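Long-range contacts in ankyrin repeat domain-containing protein EMB506, chloroplastic (Arabidopsis thaliana, PDB 6JD6), which takes part in the initial differentiation of the proplastid during embryo development and is required for correct cotyledon and leaf margin development: residues A[211-216]-A[237-242]; A[181-186]-A[204-209]; A[217-222]-A[249-254]; A[226-231]-A[264-269]; A[142-147]-A[174-179]. All coordinates share one frame; numbering follows the deposited sequence.

Contact 1: A[211-216]-A[237-242]; sequences GWTPLH and KTRRTK. With SO4 (sulfate ion), chain D.
Thr241, whose CA lies 3.5 Å from Gly211 O, sets its methyl group in the corner formed by two rings, a compact case of how the loop after a repeat is fastened to the start of that repeat's first helix, 214-220. From CB, 3.8 Å from Trp212 CD1, the side chain forks. OG1 lies between the backbone N and the carbonyl carbon (chi1 65°) and bonds Asp243 and Lys245 N; CG2 is thereby anti to the carbonyl carbon, over a face of each ring, 3.6 Å from the centroid of the five-membered ring of Trp212, with a CH-pi contact to both. His216 is itself held in a capping box: Thr213 N donates to His216 ND1 at 3.0 Å and 169°, His216 N returns a weak bond to Thr213 OG1, and its NE2 is bonded to Lys245 O. At the outer end, Arg239 NH2 and Lys242 NZ both grip a sulfate, probably from the crystallisation liquor. Leu215 reaches helix 224-232, and Trp212 and His216 touch Leu250 of helix 247-252.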
# COMPACT_ATOMS: atom_id res chain seq x y z
N GLY A 211 17.90 6.94 -9.76
CA GLY A 211 19.15 6.35 -9.30
C GLY A 211 19.16 5.94 -7.84
O GLY A 211 20.21 5.65 -7.28
N TRP A 212 17.99 5.91 -7.21
CA TRP A 212 17.90 5.49 -5.81
C TRP A 212 17.91 3.97 -5.69
O TRP A 212 17.17 3.28 -6.39
CB TRP A 212 16.63 6.06 -5.16
CG TRP A 212 16.78 7.49 -4.71
CD1 TRP A 212 17.13 8.56 -5.49
CD2 TRP A 212 16.56 8.00 -3.39
NE1 TRP A 212 17.16 9.70 -4.72
CE2 TRP A 212 16.81 9.39 -3.43
CE3 TRP A 212 16.18 7.41 -2.17
CZ2 TRP A 212 16.69 10.20 -2.30
CZ3 TRP A 212 16.07 8.22 -1.06
CH2 TRP A 212 16.32 9.60 -1.13
N THR A 213 18.76 3.46 -4.80
CA THR A 213 18.84 2.03 -4.53
C THR A 213 18.16 1.71 -3.19
O THR A 213 17.82 2.63 -2.44
CB THR A 213 20.32 1.57 -4.46
OG1 THR A 213 20.95 2.14 -3.32
CG2 THR A 213 21.07 1.96 -5.73
N PRO A 214 17.94 0.42 -2.89
CA PRO A 214 17.39 0.08 -1.57
C PRO A 214 18.23 0.60 -0.40
O PRO A 214 17.66 0.96 0.63
CB PRO A 214 17.39 -1.45 -1.59
CG PRO A 214 17.21 -1.80 -3.02
CD PRO A 214 17.98 -0.76 -3.79
N LEU A 215 19.55 0.65 -0.56
CA LEU A 215 20.42 1.19 0.48
C LEU A 215 20.10 2.66 0.78
O LEU A 215 20.08 3.06 1.94
CB LEU A 215 21.90 1.04 0.11
CG LEU A 215 22.89 1.45 1.20
CD1 LEU A 215 22.67 0.60 2.45
CD2 LEU A 215 24.34 1.33 0.73
N HIS A 216 19.86 3.44 -0.27
CA HIS A 216 19.44 4.84 -0.12
C HIS A 216 18.16 4.96 0.71
O HIS A 216 18.08 5.76 1.64
CB HIS A 216 19.23 5.50 -1.50
CG HIS A 216 20.50 5.78 -2.25
ND1 HIS A 216 20.87 5.07 -3.38
CD2 HIS A 216 21.48 6.69 -2.04
CE1 HIS A 216 22.02 5.54 -3.82
NE2 HIS A 216 22.42 6.51 -3.03
N LYS A 237 27.72 0.65 -1.59
CA LYS A 237 27.67 1.94 -0.91
C LYS A 237 28.37 3.07 -1.67
O LYS A 237 28.40 4.20 -1.20
CB LYS A 237 28.22 1.82 0.51
CG LYS A 237 29.70 1.49 0.61
CD LYS A 237 30.07 1.18 2.06
CE LYS A 237 31.56 0.96 2.22
NZ LYS A 237 31.94 0.83 3.66
N THR A 238 28.94 2.76 -2.84
CA THR A 238 29.47 3.81 -3.71
C THR A 238 28.55 4.10 -4.91
O THR A 238 28.96 4.77 -5.86
CB THR A 238 30.89 3.50 -4.23
OG1 THR A 238 30.86 2.30 -5.01
CG2 THR A 238 31.86 3.34 -3.07
N ARG A 239 27.32 3.60 -4.86
CA ARG A 239 26.34 3.92 -5.89
C ARG A 239 25.66 5.25 -5.58
O ARG A 239 25.10 5.43 -4.50
CB ARG A 239 25.30 2.81 -6.02
CG ARG A 239 24.19 3.12 -7.01
CD ARG A 239 24.71 3.24 -8.44
NE ARG A 239 23.82 4.03 -9.29
CZ ARG A 239 23.03 3.53 -10.24
NH1 ARG A 239 23.01 2.23 -10.47
NH2 ARG A 239 22.26 4.34 -10.95
N ARG A 240 25.71 6.18 -6.52
CA ARG A 240 25.12 7.50 -6.33
C ARG A 240 23.80 7.66 -7.07
O ARG A 240 23.59 7.08 -8.13
CB ARG A 240 26.11 8.59 -6.77
CG ARG A 240 27.30 8.74 -5.84
CD ARG A 240 28.46 9.50 -6.49
NE ARG A 240 29.09 8.72 -7.56
CZ ARG A 240 30.23 9.05 -8.14
NH1 ARG A 240 30.89 10.14 -7.76
NH2 ARG A 240 30.73 8.29 -9.11
N THR A 241 22.90 8.47 -6.51
CA THR A 241 21.67 8.83 -7.19
C THR A 241 22.02 9.67 -8.41
O THR A 241 23.19 10.03 -8.62
CB THR A 241 20.73 9.62 -6.27
OG1 THR A 241 21.34 10.88 -5.94
CG2 THR A 241 20.47 8.85 -5.00
N LYS A 242 21.02 10.00 -9.23
CA LYS A 242 21.26 10.76 -10.45
C LYS A 242 21.83 12.15 -10.15
O LYS A 242 22.57 12.71 -10.96
CB LYS A 242 20.00 10.86 -11.30
CG LYS A 242 19.59 9.54 -11.94
CD LYS A 242 20.60 9.11 -12.99
CE LYS A 242 20.28 7.72 -13.54
NZ LYS A 242 21.20 7.34 -14.65
S SO4 D . 20.93 3.33 -14.55
O1 SO4 D . 21.90 4.38 -14.89
O2 SO4 D . 21.62 2.05 -14.41
O3 SO4 D . 19.93 3.23 -15.60
O4 SO4 D . 20.29 3.65 -13.28

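Contact 2: A[181-186]-A[204-209]; sequences PIHYAV and VNVADN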
# COMPACT_ATOMS: atom_id res chain seq x y z
N PRO A 181 10.29 -4.72 -6.04
CA PRO A 181 9.80 -5.18 -4.73
C PRO A 181 10.77 -4.90 -3.57
O PRO A 181 10.31 -4.55 -2.48
CB PRO A 181 9.64 -6.69 -4.94
CG PRO A 181 9.23 -6.79 -6.37
CD PRO A 181 10.03 -5.73 -7.09
N ILE A 182 12.07 -5.04 -3.79
CA ILE A 182 13.04 -4.78 -2.72
C ILE A 182 13.03 -3.30 -2.27
O ILE A 182 13.20 -3.02 -1.08
CB ILE A 182 14.47 -5.26 -3.09
CG1 ILE A 182 15.44 -5.06 -1.92
CG2 ILE A 182 14.99 -4.56 -4.32
CD1 ILE A 182 15.12 -5.89 -0.70
N HIS A 183 12.82 -2.37 -3.21
CA HIS A 183 12.70 -0.95 -2.87
C HIS A 183 11.56 -0.73 -1.87
O HIS A 183 11.73 -0.08 -0.83
CB HIS A 183 12.39 -0.11 -4.12
CG HIS A 183 13.59 0.22 -4.97
ND1 HIS A 183 13.71 -0.21 -6.27
CD2 HIS A 183 14.69 0.97 -4.71
CE1 HIS A 183 14.84 0.24 -6.78
NE2 HIS A 183 15.46 0.96 -5.85
N TYR A 184 10.39 -1.27 -2.19
CA TYR A 184 9.21 -1.07 -1.35
C TYR A 184 9.29 -1.81 -0.02
O TYR A 184 8.79 -1.32 0.99
CB TYR A 184 7.94 -1.46 -2.10
CG TYR A 184 7.60 -0.55 -3.26
CD1 TYR A 184 7.33 0.80 -3.06
CD2 TYR A 184 7.54 -1.04 -4.56
CE1 TYR A 184 7.01 1.63 -4.12
CE2 TYR A 184 7.23 -0.21 -5.63
CZ TYR A 184 6.96 1.12 -5.40
OH TYR A 184 6.65 1.94 -6.46
N ALA A 185 9.91 -2.98 -0.01
CA ALA A 185 10.07 -3.75 1.22
C ALA A 185 10.94 -2.97 2.20
O ALA A 185 10.71 -2.98 3.41
CB ALA A 185 10.67 -5.12 0.94
N VAL A 186 11.95 -2.30 1.66
CA VAL A 186 12.79 -1.45 2.47
C VAL A 186 12.02 -0.20 2.95
O VAL A 186 12.09 0.16 4.12
CB VAL A 186 14.07 -1.05 1.72
CG1 VAL A 186 14.80 0.03 2.47
CG2 VAL A 186 14.96 -2.28 1.52
N VAL A 204 19.97 -6.45 -5.26
CA VAL A 204 19.84 -5.54 -4.12
C VAL A 204 20.35 -4.14 -4.45
O VAL A 204 20.18 -3.21 -3.66
CB VAL A 204 20.55 -6.08 -2.86
CG1 VAL A 204 20.07 -7.49 -2.55
CG2 VAL A 204 22.06 -6.04 -3.03
N ASN A 205 20.95 -4.01 -5.63
CA ASN A 205 21.47 -2.72 -6.07
C ASN A 205 20.64 -2.09 -7.19
O ASN A 205 21.09 -1.16 -7.86
CB ASN A 205 22.93 -2.87 -6.49
CG ASN A 205 23.84 -3.16 -5.32
OD1 ASN A 205 23.79 -2.45 -4.31
ND2 ASN A 205 24.63 -4.21 -5.41
N VAL A 206 19.43 -2.61 -7.39
CA VAL A 206 18.54 -2.07 -8.40
C VAL A 206 18.29 -0.57 -8.17
O VAL A 206 18.06 -0.14 -7.04
CB VAL A 206 17.21 -2.87 -8.48
CG1 VAL A 206 16.50 -2.88 -7.12
CG2 VAL A 206 16.30 -2.32 -9.57
N ALA A 207 18.39 0.21 -9.23
CA ALA A 207 18.22 1.66 -9.14
C ALA A 207 16.91 2.08 -9.81
O ALA A 207 16.57 1.58 -10.88
CB ALA A 207 19.41 2.37 -9.81
N ASP A 208 16.17 2.98 -9.17
CA ASP A 208 14.92 3.46 -9.76
C ASP A 208 15.19 4.55 -10.80
O ASP A 208 16.33 4.73 -11.22
CB ASP A 208 13.93 3.92 -8.67
CG ASP A 208 14.30 5.25 -8.03
OD1 ASP A 208 15.38 5.80 -8.32
OD2 ASP A 208 13.50 5.74 -7.20
N ASN A 209 14.15 5.28 -11.19
CA ASN A 209 14.29 6.30 -12.23
C ASN A 209 15.22 7.44 -11.83
O ASN A 209 15.77 8.12 -12.69
CB ASN A 209 12.92 6.88 -12.62
CG ASN A 209 12.05 5.88 -13.38
OD1 ASN A 209 12.52 4.82 -13.81
ND2 ASN A 209 10.79 6.23 -13.57
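Segment 181-186 is helical, and the irregular segment 204-209 runs past its first turn, with Ile182 CA 7.0 Å from Val204 CA. This is the ankyrin pattern in which the opening helix of a repeat rests on the loop leading to the next repeat, here from ANK 3 toward ANK 4. Val206 carries the apolar part of the contact. Its CG1, set between the backbone N and the carbonyl carbon (chi1 57°), touches two neighbours at once: Ile182 CG2 at 3.6 Å, the two side chains sliding past each other in opposite directions, and CE1 of the His183 ring, which crosses the valine obliquely. His183 is the polar counterpart. Its ND1 is bonded to the backbone N of Ala180, just before the helix, while NE2 is bonded to Trp212 O, so the imidazole links the start of its own helix to the following repeat and its rotation is fixed from both ends. A leucine in place of His183 would probably leave the backbone groups of Ala180 and Trp212 without their shared partner. Beyond the ring, Asp208 OD1 accepts from the backbone N of both Glu210 and Trp212, and its OD2 is bonded to an aromatic side chain of another protein's chain. The His183 ring also approaches the loop backbone, where CE1 lies 3.9 Å from Asp208 N.

Contact 3: A[217-222]-A[249-254]; sequences IAVQSR and DLALCF
Arg222 folds back toward Phe254 through bends at chi2 (-47°) and chi3 (-76°), which bring the guanidinium round to the end of the neighbouring helix although the side chain does not set out toward it. There NH2 donates to Ala251 O at 2.9 Å, nearly straight and with the oxygen in the guanidinium plane. NH1 is shared: it reaches Leu250 O at 2.8 Å in a more bent bond, and it also bonds Val219 O at the end of its own helix. Phe254 CD2 lies over one face of the guanidinium, 3.2 Å from NH1, the two planes being 31° apart, while Arg222 CD makes a CH-pi contact over the phenyl face.

The arginine's backbone belongs to a Schellman motif. With positive phi it ends helix 214-220, the first helix of ANK 4, and its side chain then joins the C-terminal turn of that helix to that of the equivalent helix in ANK 5. The carbonyls it meets are late ones of a helix, and their partial negative charge would probably favour the cationic group.

Between the helices themselves the packing is apolar: Val219 CG1 nestles against the Leu250-Ala251 backbone, 3.4 Å from Ala251 N, and is 3.7 Å from Ala251 CB. Arg222 NE is bonded to Phe258 O, and Gln220 is hydrogen-bonded to the chain of another protein.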
# COMPACT_ATOMS: atom_id res chain seq x y z
N ILE A 217 17.16 4.16 0.36
CA ILE A 217 15.89 4.19 1.07
C ILE A 217 16.03 3.71 2.52
O ILE A 217 15.41 4.26 3.43
CB ILE A 217 14.82 3.33 0.35
CG1 ILE A 217 14.69 3.76 -1.11
CG2 ILE A 217 13.47 3.45 1.06
CD1 ILE A 217 13.71 2.90 -1.90
N ALA A 218 16.85 2.68 2.73
CA ALA A 218 17.08 2.15 4.07
C ALA A 218 17.64 3.23 5.00
O ALA A 218 17.15 3.43 6.11
CB ALA A 218 18.03 0.95 4.02
N VAL A 219 18.66 3.93 4.51
CA VAL A 219 19.26 5.03 5.25
C VAL A 219 18.26 6.19 5.45
O VAL A 219 18.21 6.79 6.53
CB VAL A 219 20.54 5.52 4.56
CG1 VAL A 219 21.12 6.71 5.28
CG2 VAL A 219 21.56 4.39 4.50
N GLN A 220 17.47 6.49 4.43
CA GLN A 220 16.43 7.51 4.56
C GLN A 220 15.44 7.16 5.67
O GLN A 220 14.99 8.03 6.41
CB GLN A 220 15.68 7.70 3.24
CG GLN A 220 14.75 8.91 3.22
CD GLN A 220 13.80 8.88 2.05
OE1 GLN A 220 13.09 7.89 1.83
NE2 GLN A 220 13.77 9.96 1.28
N SER A 221 15.12 5.87 5.79
CA SER A 221 14.18 5.41 6.82
C SER A 221 14.83 5.36 8.21
O SER A 221 14.15 5.13 9.20
CB SER A 221 13.63 4.02 6.47
OG SER A 221 14.60 3.01 6.73
N ARG A 222 16.14 5.60 8.25
CA ARG A 222 16.94 5.59 9.49
C ARG A 222 17.04 4.22 10.14
O ARG A 222 17.45 4.10 11.29
CB ARG A 222 16.44 6.62 10.52
CG ARG A 222 16.02 7.98 9.94
CD ARG A 222 17.06 8.51 8.96
NE ARG A 222 18.24 9.05 9.62
CZ ARG A 222 19.35 9.40 8.96
NH1 ARG A 222 19.42 9.21 7.65
NH2 ARG A 222 20.38 9.92 9.62
N ASP A 249 25.59 10.42 2.30
CA ASP A 249 24.99 11.75 2.34
C ASP A 249 23.63 11.74 3.04
O ASP A 249 23.31 12.65 3.81
CB ASP A 249 24.86 12.32 0.93
CG ASP A 249 26.21 12.52 0.26
OD1 ASP A 249 27.12 13.05 0.93
OD2 ASP A 249 26.36 12.15 -0.92
N LEU A 250 22.84 10.70 2.78
CA LEU A 250 21.53 10.57 3.41
C LEU A 250 21.66 10.33 4.91
O LEU A 250 20.80 10.74 5.69
CB LEU A 250 20.72 9.44 2.77
CG LEU A 250 20.34 9.62 1.30
CD1 LEU A 250 19.33 8.57 0.87
CD2 LEU A 250 19.79 11.00 1.06
N ALA A 251 22.73 9.65 5.31
CA ALA A 251 22.97 9.39 6.72
C ALA A 251 23.34 10.68 7.44
O ALA A 251 22.84 10.95 8.53
CB ALA A 251 24.08 8.35 6.89
N LEU A 252 24.20 11.48 6.81
CA LEU A 252 24.73 12.69 7.42
C LEU A 252 23.73 13.85 7.46
O LEU A 252 23.79 14.68 8.37
CB LEU A 252 25.97 13.16 6.64
CG LEU A 252 27.23 12.30 6.66
CD1 LEU A 252 28.14 12.70 5.50
CD2 LEU A 252 27.96 12.47 7.98
N CYS A 253 22.84 13.92 6.48
CA CYS A 253 22.07 15.13 6.23
C CYS A 253 21.02 15.47 7.29
O CYS A 253 20.61 16.62 7.41
CB CYS A 253 21.44 15.10 4.84
SG CYS A 253 19.99 14.04 4.70
N PHE A 254 20.57 14.47 8.05
CA PHE A 254 19.58 14.71 9.09
C PHE A 254 20.18 15.38 10.32
O PHE A 254 19.46 15.91 11.16
CB PHE A 254 18.90 13.40 9.50
CG PHE A 254 17.89 12.90 8.50
CD1 PHE A 254 16.53 13.09 8.71
CD2 PHE A 254 18.30 12.24 7.35
CE1 PHE A 254 15.59 12.63 7.80
CE2 PHE A 254 17.36 11.77 6.44
CZ PHE A 254 16.01 11.96 6.66

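Contact 4: A[226-231]-A[264-269]; sequences ITKILL and VKLLKI
Leu266 meets Thr227, Lys228 and Leu231 of helix 224-232, and the contact as a whole is apolar, with no hydrogen bond between the segments. Among the methyl contacts, Leu266 CD1 approaches Thr227 CG2 at 4.4 Å, while CD2, the other branch, lies 4.2 Å from Lys228 CB. Leu231 CD1 reaches Leu267 CD2 at 4.3 Å, an open spacing. A closer approach is of methyl to backbone: with CG anti to the carbonyl carbon (chi1 -69°), Leu231 puts CD1 3.6 Å from Leu266 O. The polar groups look to other partners. Thr227 OG1 is bonded to Asn223 O one turn earlier, leaving its methyl turned to the leucines, and Leu267 O accepts from Lys237 NZ. The two short helical segments run almost parallel, 7° apart, with their axes 10.1 Å from each other. Such side-by-side stacking of the second helices of consecutive repeats, here ANK 4 and ANK 5, is one layer of the stacking that builds an ankyrin solenoid.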
# COMPACT_ATOMS: atom_id res chain seq x y z
N ILE A 226 18.03 -2.86 8.80
CA ILE A 226 17.86 -3.08 7.36
C ILE A 226 19.04 -2.54 6.55
O ILE A 226 19.48 -3.17 5.59
CB ILE A 226 16.51 -2.53 6.86
CG1 ILE A 226 15.37 -3.38 7.43
CG2 ILE A 226 16.46 -2.51 5.34
CD1 ILE A 226 13.99 -2.87 7.09
N THR A 227 19.57 -1.39 6.96
CA THR A 227 20.79 -0.86 6.36
C THR A 227 21.92 -1.88 6.47
O THR A 227 22.61 -2.17 5.49
CB THR A 227 21.23 0.47 7.02
OG1 THR A 227 20.24 1.49 6.77
CG2 THR A 227 22.57 0.94 6.46
N LYS A 228 22.08 -2.44 7.66
CA LYS A 228 23.14 -3.42 7.91
C LYS A 228 22.97 -4.69 7.08
O LYS A 228 23.93 -5.21 6.52
CB LYS A 228 23.21 -3.78 9.40
CG LYS A 228 24.23 -4.87 9.70
CD LYS A 228 24.48 -5.03 11.19
CE LYS A 228 25.59 -6.04 11.45
NZ LYS A 228 25.99 -6.10 12.89
N ILE A 229 21.74 -5.19 7.01
CA ILE A 229 21.51 -6.44 6.31
C ILE A 229 21.67 -6.30 4.79
O ILE A 229 22.08 -7.24 4.11
CB ILE A 229 20.17 -7.11 6.70
CG1 ILE A 229 20.29 -8.63 6.59
CG2 ILE A 229 19.02 -6.57 5.88
CD1 ILE A 229 19.08 -9.36 7.07
N LEU A 230 21.36 -5.12 4.26
CA LEU A 230 21.62 -4.84 2.85
C LEU A 230 23.12 -4.87 2.56
O LEU A 230 23.56 -5.47 1.58
CB LEU A 230 21.02 -3.49 2.44
CG LEU A 230 19.50 -3.46 2.25
CD1 LEU A 230 18.98 -2.03 2.09
CD2 LEU A 230 19.11 -4.32 1.05
N LEU A 231 23.90 -4.23 3.42
CA LEU A 231 25.36 -4.18 3.27
C LEU A 231 25.99 -5.57 3.39
O LEU A 231 26.97 -5.89 2.71
CB LEU A 231 25.98 -3.24 4.30
CG LEU A 231 25.69 -1.74 4.12
CD1 LEU A 231 26.06 -0.96 5.38
CD2 LEU A 231 26.45 -1.20 2.91
N VAL A 264 26.08 6.32 9.82
CA VAL A 264 27.37 6.66 9.24
C VAL A 264 28.40 5.58 9.58
O VAL A 264 29.18 5.15 8.72
CB VAL A 264 27.88 8.03 9.74
CG1 VAL A 264 29.39 8.18 9.51
CG2 VAL A 264 27.11 9.16 9.08
N LYS A 265 28.38 5.14 10.83
CA LYS A 265 29.28 4.10 11.30
C LYS A 265 29.10 2.81 10.51
O LYS A 265 30.08 2.23 10.03
CB LYS A 265 29.05 3.88 12.80
CG LYS A 265 29.99 2.89 13.45
CD LYS A 265 30.15 3.20 14.94
CE LYS A 265 28.80 3.34 15.63
NZ LYS A 265 28.95 3.57 17.10
N LEU A 266 27.86 2.37 10.35
CA LEU A 266 27.55 1.21 9.52
C LEU A 266 28.07 1.37 8.09
O LEU A 266 28.59 0.42 7.50
CB LEU A 266 26.04 0.96 9.48
CG LEU A 266 25.40 0.36 10.73
CD1 LEU A 266 23.89 0.30 10.57
CD2 LEU A 266 25.97 -1.02 11.01
N LEU A 267 27.92 2.57 7.54
CA LEU A 267 28.29 2.83 6.16
C LEU A 267 29.80 2.94 5.96
O LEU A 267 30.29 2.81 4.85
CB LEU A 267 27.60 4.10 5.65
CG LEU A 267 26.09 4.00 5.45
CD1 LEU A 267 25.46 5.38 5.34
CD2 LEU A 267 25.77 3.16 4.22
N LYS A 268 30.53 3.18 7.05
CA LYS A 268 31.98 3.31 6.97
C LYS A 268 32.71 2.01 7.28
O LYS A 268 33.88 1.85 6.94
CB LYS A 268 32.47 4.42 7.90
CG LYS A 268 32.17 5.83 7.40
CD LYS A 268 32.91 6.13 6.11
CE LYS A 268 32.72 7.57 5.68
NZ LYS A 268 33.48 7.90 4.43
N ILE A 269 32.01 1.08 7.91
CA ILE A 269 32.63 -0.17 8.36
C ILE A 269 32.11 -1.40 7.61
O ILE A 269 32.91 -2.22 7.15
CB ILE A 269 32.44 -0.36 9.87
CG1 ILE A 269 33.13 0.78 10.62
CG2 ILE A 269 32.99 -1.70 10.32
CD1 ILE A 269 32.91 0.75 12.12

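Contact 5: A[142-147]-A[174-179]; sequences DKDNQT and QDRDGA. With SO4 (sulfate ion), chain K.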
# COMPACT_ATOMS: atom_id res chain seq x y z
N ASP A 142 -0.69 -3.02 -13.49
CA ASP A 142 -1.68 -1.95 -13.59
C ASP A 142 -1.15 -0.76 -14.39
O ASP A 142 -0.20 -0.88 -15.16
CB ASP A 142 -2.20 -1.52 -12.21
CG ASP A 142 -1.12 -0.92 -11.31
OD1 ASP A 142 -0.04 -0.54 -11.81
OD2 ASP A 142 -1.37 -0.81 -10.09
N LYS A 143 -1.78 0.40 -14.19
CA LYS A 143 -1.44 1.61 -14.93
C LYS A 143 -0.04 2.13 -14.56
O LYS A 143 0.55 2.91 -15.31
CB LYS A 143 -2.47 2.70 -14.64
CG LYS A 143 -2.57 3.04 -13.16
CD LYS A 143 -3.70 4.01 -12.88
CE LYS A 143 -3.53 4.67 -11.53
NZ LYS A 143 -3.46 3.67 -10.44
N ASP A 144 0.46 1.71 -13.40
CA ASP A 144 1.78 2.11 -12.94
C ASP A 144 2.77 0.96 -13.02
O ASP A 144 3.80 0.95 -12.33
CB ASP A 144 1.71 2.62 -11.49
CG ASP A 144 0.94 3.92 -11.38
OD1 ASP A 144 1.01 4.74 -12.32
OD2 ASP A 144 0.26 4.13 -10.35
N ASN A 145 2.45 -0.02 -13.87
CA ASN A 145 3.27 -1.22 -14.06
C ASN A 145 3.57 -1.97 -12.77
O ASN A 145 4.61 -2.61 -12.63
CB ASN A 145 4.56 -0.88 -14.80
CG ASN A 145 4.31 -0.14 -16.10
OD1 ASN A 145 5.01 0.81 -16.44
ND2 ASN A 145 3.30 -0.57 -16.84
N GLN A 146 2.65 -1.89 -11.81
CA GLN A 146 2.78 -2.62 -10.56
C GLN A 146 1.99 -3.92 -10.59
O GLN A 146 0.88 -3.97 -11.12
CB GLN A 146 2.32 -1.77 -9.37
CG GLN A 146 3.20 -0.56 -9.08
CD GLN A 146 2.80 0.15 -7.80
OE1 GLN A 146 1.64 0.09 -7.38
NE2 GLN A 146 3.75 0.82 -7.17
N THR A 147 2.56 -4.97 -10.01
CA THR A 147 1.86 -6.24 -9.88
C THR A 147 1.27 -6.34 -8.49
O THR A 147 1.47 -5.46 -7.65
CB THR A 147 2.82 -7.43 -10.09
OG1 THR A 147 3.74 -7.49 -9.00
CG2 THR A 147 3.58 -7.28 -11.40
N GLN A 174 10.53 -4.16 -12.15
CA GLN A 174 10.49 -2.75 -11.78
C GLN A 174 9.21 -2.11 -12.30
O GLN A 174 8.80 -2.36 -13.43
CB GLN A 174 11.71 -2.02 -12.36
CG GLN A 174 13.00 -2.27 -11.61
CD GLN A 174 14.20 -1.75 -12.36
OE1 GLN A 174 14.70 -2.40 -13.27
NE2 GLN A 174 14.66 -0.55 -12.00
N ASP A 175 8.58 -1.29 -11.47
CA ASP A 175 7.36 -0.61 -11.91
C ASP A 175 7.67 0.64 -12.73
O ASP A 175 8.81 0.85 -13.16
CB ASP A 175 6.39 -0.33 -10.75
CG ASP A 175 6.92 0.71 -9.75
OD1 ASP A 175 7.89 1.44 -10.05
OD2 ASP A 175 6.32 0.80 -8.66
N ARG A 176 6.64 1.46 -12.94
CA ARG A 176 6.73 2.65 -13.78
C ARG A 176 7.80 3.62 -13.29
O ARG A 176 8.43 4.32 -14.08
CB ARG A 176 5.37 3.35 -13.79
CG ARG A 176 5.33 4.65 -14.56
CD ARG A 176 4.02 5.39 -14.33
NE ARG A 176 3.99 6.63 -15.09
CZ ARG A 176 2.93 7.43 -15.17
NH1 ARG A 176 1.81 7.11 -14.54
NH2 ARG A 176 3.00 8.54 -15.88
N ASP A 177 8.01 3.66 -11.98
CA ASP A 177 8.99 4.55 -11.38
C ASP A 177 10.36 3.89 -11.26
O ASP A 177 11.29 4.46 -10.68
CB ASP A 177 8.49 5.02 -10.00
CG ASP A 177 7.14 5.74 -10.07
OD1 ASP A 177 6.97 6.60 -10.96
OD2 ASP A 177 6.26 5.44 -9.23
N GLY A 178 10.49 2.68 -11.81
CA GLY A 178 11.74 1.94 -11.74
C GLY A 178 11.92 1.26 -10.40
O GLY A 178 13.02 0.80 -10.07
N ALA A 179 10.85 1.18 -9.62
CA ALA A 179 10.92 0.61 -8.28
C ALA A 179 10.62 -0.89 -8.28
O ALA A 179 9.60 -1.34 -8.84
CB ALA A 179 9.98 1.34 -7.33
S SO4 K . 3.38 4.40 -4.99
O1 SO4 K . 4.56 4.44 -4.12
O2 SO4 K . 3.59 3.43 -6.06
O3 SO4 K . 2.21 4.00 -4.21
O4 SO4 K . 3.16 5.73 -5.57
O HOH W 1 6.48 -4.22 -13.64
O HOH W 2 8.01 -0.58 -15.64
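Asp175 and Gln146 form the close, inner side of this contact, lying alongside each other and pointing the same way. Gln146 NE2 donates to Asp175 OD2 at 3.0 Å and 168°, meeting the carboxylate on its anti side; NE2 also makes a weak bond to a sulfate, probably from the crystallisation liquor. Asp175 CB sits against Asp144 O and Asn145 O. Tyr184 OH is a second partner of Asp175 OD2. With CG between the backbone N and the carbonyl carbon (chi1 68°), OD1 is placed over the amides of its own turn and accepts from Asp177 N and Ala179 N, which come from opposite faces of the carboxylate; the first closes an Asx turn, repeated at Asp142 in the other loop. An alanine at Asp175 would probably leave those two amides and the Gln146 amide without their acceptor and set the turn free to shift.

Backbone supports the pairing too, since Arg176 N donates to Asp144 O at 2.9 Å. Toward solvent the grip slackens. The extended Arg176 side chain makes a salt bridge with Asp144, but its NH1-to-OD1 bond is weak at 3.3 Å. One water bridges Asn145 O and Gln174 O; a second donates to Gln174 O and, weakly, to Asn145 OD1. The two type I turns, Asp142 to Asn145 and Asp175 to Gly178, lie side by side as successive beta-turn loops, or fingers, of an ankyrin domain.

Overall arrangement
The five contacts follow the ankyrin solenoid from ANK 2 to ANK 5; the ions bound at contacts 1 and 5 are sulfates, probably from the crystallisation liquor. Contact 5 touches contact 2 through a loop-to-loop backbone bond, Asn209 N to Asp177 O at 3.0 Å, their centres lying 12 Å from each other. Contact 2 passes to contact 1 where Pro214 CD packs 3.3 Å from Val206 O, and contact 1 to contact 4 where Pro214 O lies 3.6 Å from Leu230 CD1. Contacts 1 and 3 share helix 214-220, with centres 11 Å apart. Contacts 4 and 5 mark the two ends, about 28 Å between centres. Contacts 2, 3 and 5 also bond the chain of another protein.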